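Local coordinates for protein putative pectin lyase (Geobacillus virus E2, PDB 7CHU) that forms the trimeric tailspike of a deep-sea thermophilic bacteriophage, with a pectin lyase-like fold, and probably recognises or degrades polysaccharide on the host surface, at residues Ala234-Ile242 against Phe260-Val268. Numbering follows the deposited sequence.
Sequences ARNKHGVYI and FEANNGSHV
The imidazole of His238 meets Ser266 edge-on: the backbone N of Ser266 lies in the ring plane and donates to ND1 at 2.8 Å. At another point of the edge NE2 donates to Asn236 OD1, and Tyr269 stacks on the ring. The Phe260 ring takes Val240 CG2 at its edge, 3.5 Å from CE1; Val268 CG2 lies over one face, offset toward the rim. The fold is a right-handed parallel beta-helix, as in the pectate lyase-like family. His238 to Ser266 and Val240 beside Val268 link one coil to the next, while Val240 meets Phe260 across the interior of its own coil. Val240 and Val268 pair as parallel strands with both side chains turned into the core. CG2 of Val240 is anti to the carbonyl carbon, which sets it against Phe260.

The turns before the strands are joined as well. Gly239 N donates to Ser266 O at 2.8 Å, nearly straight at 167°. Three hydrogen bonds hold the Asn263 amide near Gly239 CA: Asn230 N donates to OD1, and ND2 donates to Asn227 OD1 and His267 ND1. The bond from Val240 N to His267 O is more bent, 133° at the hydrogen, with the donor tilted 30° from the carbonyl plane.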
loop_
_atom_site.group_PDB
_atom_site.type_symbol
_atom_site.label_atom_id
_atom_site.label_comp_id
_atom_site.label_asym_id
_atom_site.label_seq_id
_atom_site.Cartn_x
_atom_site.Cartn_y
_atom_site.Cartn_z
ATOM N N ALA A 234 -9.819 29.592 -12.248
ATOM C CA ALA A 234 -10.166 30.556 -13.291
ATOM C C ALA A 234 -9.182 30.517 -14.451
ATOM O O ALA A 234 -9.521 30.944 -15.569
ATOM C CB ALA A 234 -10.235 31.982 -12.720
ATOM N N ARG A 235 -7.981 29.991 -14.223
ATOM C CA ARG A 235 -6.991 29.918 -15.274
ATOM C C ARG A 235 -6.643 28.496 -15.629
ATOM O O ARG A 235 -5.626 28.274 -16.302
ATOM C CB ARG A 235 -5.721 30.654 -14.869
ATOM C CG ARG A 235 -5.863 32.130 -14.818
ATOM C CD ARG A 235 -4.749 32.666 -13.993
ATOM N NE ARG A 235 -5.242 33.849 -13.317
ATOM C CZ ARG A 235 -4.458 34.861 -12.981
ATOM N NH1 ARG A 235 -4.936 35.959 -12.409
ATOM N NH2 ARG A 235 -3.160 34.764 -13.231
ATOM N N ASN A 236 -7.435 27.531 -15.162
ATOM C CA ASN A 236 -7.235 26.121 -15.503
ATOM C C ASN A 236 -5.886 25.587 -15.006
ATOM O O ASN A 236 -5.232 24.786 -15.681
ATOM C CB ASN A 236 -7.372 25.907 -17.009
ATOM C CG ASN A 236 -7.611 24.481 -17.345
ATOM O OD1 ASN A 236 -8.156 23.745 -16.531
ATOM N ND2 ASN A 236 -7.202 24.059 -18.538
ATOM N N LYS A 237 -5.463 26.039 -13.825
ATOM C CA LYS A 237 -4.252 25.551 -13.164
ATOM C C LYS A 237 -4.625 24.716 -11.940
ATOM O O LYS A 237 -5.551 25.075 -11.195
ATOM C CB LYS A 237 -3.345 26.709 -12.746
ATOM C CG LYS A 237 -3.048 27.698 -13.863
ATOM C CD LYS A 237 -2.473 27.033 -15.101
ATOM C CE LYS A 237 -2.192 28.074 -16.198
ATOM N NZ LYS A 237 -1.840 27.409 -17.469
ATOM N N HIS A 238 -3.889 23.612 -11.721
ATOM C CA HIS A 238 -4.306 22.573 -10.783
ATOM C C HIS A 238 -3.145 22.125 -9.890
ATOM O O HIS A 238 -1.987 22.510 -10.084
ATOM C CB HIS A 238 -4.930 21.398 -11.556
ATOM C CG HIS A 238 -6.064 21.828 -12.451
ATOM N ND1 HIS A 238 -7.334 22.056 -11.975
ATOM C CD2 HIS A 238 -6.106 22.114 -13.779
ATOM C CE1 HIS A 238 -8.121 22.437 -12.967
ATOM N NE2 HIS A 238 -7.400 22.486 -14.076
ATOM N N GLY A 239 -3.481 21.343 -8.856
ATOM C CA GLY A 239 -2.460 20.904 -7.917
ATOM C C GLY A 239 -1.381 20.071 -8.578
ATOM O O GLY A 239 -0.186 20.351 -8.439
ATOM N N VAL A 240 -1.788 19.039 -9.311
ATOM C CA VAL A 240 -0.906 18.218 -10.144
ATOM C C VAL A 240 -1.564 18.113 -11.510
ATOM O O VAL A 240 -2.738 17.745 -11.599
ATOM C CB VAL A 240 -0.694 16.808 -9.562
ATOM C CG1 VAL A 240 0.245 15.988 -10.480
ATOM C CG2 VAL A 240 -0.131 16.884 -8.163
ATOM N N TYR A 241 -0.843 18.474 -12.561
ATOM C CA TYR A 241 -1.365 18.423 -13.925
ATOM C C TYR A 241 -0.528 17.420 -14.707
ATOM O O TYR A 241 0.685 17.610 -14.859
ATOM C CB TYR A 241 -1.319 19.809 -14.567
ATOM C CG TYR A 241 -2.156 19.963 -15.837
ATOM C CD1 TYR A 241 -1.677 19.544 -17.089
ATOM C CD2 TYR A 241 -3.413 20.550 -15.789
ATOM C CE1 TYR A 241 -2.471 19.696 -18.261
ATOM C CE2 TYR A 241 -4.191 20.712 -16.950
ATOM C CZ TYR A 241 -3.718 20.279 -18.164
ATOM O OH TYR A 241 -4.505 20.454 -19.276
ATOM N N ILE A 242 -1.157 16.349 -15.179
ATOM C CA ILE A 242 -0.460 15.268 -15.870
ATOM C C ILE A 242 -0.922 15.280 -17.324
ATOM O O ILE A 242 -2.088 14.990 -17.613
ATOM C CB ILE A 242 -0.731 13.904 -15.212
ATOM C CG1 ILE A 242 -0.245 13.930 -13.748
ATOM C CG2 ILE A 242 -0.048 12.809 -16.032
ATOM C CD1 ILE A 242 -0.849 12.835 -12.797
ATOM N N PHE A 260 -2.989 15.678 -0.696
ATOM C CA PHE A 260 -3.479 16.795 -1.510
ATOM C C PHE A 260 -4.559 17.515 -0.718
ATOM O O PHE A 260 -5.545 16.890 -0.323
ATOM C CB PHE A 260 -4.048 16.317 -2.849
ATOM C CG PHE A 260 -3.097 15.475 -3.664
ATOM C CD1 PHE A 260 -2.190 16.073 -4.515
ATOM C CD2 PHE A 260 -3.122 14.084 -3.584
ATOM C CE1 PHE A 260 -1.292 15.296 -5.271
ATOM C CE2 PHE A 260 -2.244 13.296 -4.326
ATOM C CZ PHE A 260 -1.321 13.904 -5.181
ATOM N N GLU A 261 -4.370 18.803 -0.443
ATOM C CA GLU A 261 -5.331 19.468 0.430
ATOM C C GLU A 261 -5.529 20.916 0.016
ATOM O O GLU A 261 -4.562 21.610 -0.274
ATOM C CB GLU A 261 -4.881 19.418 1.899
ATOM C CG GLU A 261 -5.880 20.116 2.829
ATOM C CD GLU A 261 -5.741 19.704 4.282
ATOM O OE1 GLU A 261 -4.845 18.899 4.610
ATOM O OE2 GLU A 261 -6.537 20.194 5.099
ATOM N N ALA A 262 -6.789 21.369 0.020
ATOM C CA ALA A 262 -7.126 22.785 -0.159
ATOM C C ALA A 262 -6.468 23.380 -1.407
ATOM O O ALA A 262 -5.920 24.481 -1.385
ATOM C CB ALA A 262 -6.759 23.599 1.093
ATOM N N ASN A 263 -6.510 22.656 -2.510
ATOM C CA ASN A 263 -5.985 23.239 -3.731
ATOM C C ASN A 263 -7.039 24.139 -4.354
ATOM O O ASN A 263 -8.231 24.020 -4.062
ATOM C CB ASN A 263 -5.534 22.141 -4.683
ATOM C CG ASN A 263 -4.102 21.677 -4.371
ATOM O OD1 ASN A 263 -3.184 22.497 -4.232
ATOM N ND2 ASN A 263 -3.926 20.375 -4.216
ATOM N N ASN A 264 -6.584 25.098 -5.159
ATOM C CA ASN A 264 -7.507 26.033 -5.775
ATOM C C ASN A 264 -7.952 25.593 -7.164
ATOM O O ASN A 264 -8.957 26.100 -7.672
ATOM C CB ASN A 264 -6.882 27.433 -5.782
ATOM C CG ASN A 264 -6.713 27.954 -4.380
ATOM O OD1 ASN A 264 -7.684 28.053 -3.650
ATOM N ND2 ASN A 264 -5.479 28.207 -3.962
ATOM N N GLY A 265 -7.233 24.667 -7.782
ATOM C CA GLY A 265 -7.752 23.892 -8.880
ATOM C C GLY A 265 -8.137 22.514 -8.401
ATOM O O GLY A 265 -8.293 22.263 -7.199
ATOM N N SER A 266 -8.280 21.595 -9.352
ATOM C CA SER A 266 -8.370 20.182 -8.995
ATOM C C SER A 266 -7.087 19.710 -8.308
ATOM O O SER A 266 -5.995 20.194 -8.603
ATOM C CB SER A 266 -8.629 19.356 -10.248
ATOM O OG SER A 266 -9.990 19.506 -10.654
ATOM N N HIS A 267 -7.203 18.715 -7.414
ATOM C CA HIS A 267 -5.984 18.147 -6.847
ATOM C C HIS A 267 -5.146 17.490 -7.929
ATOM O O HIS A 267 -3.931 17.710 -8.014
ATOM C CB HIS A 267 -6.295 17.129 -5.749
ATOM C CG HIS A 267 -6.945 17.734 -4.547
ATOM N ND1 HIS A 267 -6.381 18.776 -3.836
ATOM C CD2 HIS A 267 -8.130 17.463 -3.949
ATOM C CE1 HIS A 267 -7.189 19.112 -2.843
ATOM N NE2 HIS A 267 -8.257 18.335 -2.892
ATOM N N VAL A 268 -5.775 16.653 -8.739
ATOM C CA VAL A 268 -5.112 15.895 -9.790
ATOM C C VAL A 268 -5.927 16.090 -11.056
ATOM O O VAL A 268 -7.137 15.844 -11.050
ATOM C CB VAL A 268 -5.031 14.400 -9.443
ATOM C CG1 VAL A 268 -4.607 13.595 -10.659
ATOM C CG2 VAL A 268 -4.085 14.176 -8.269
#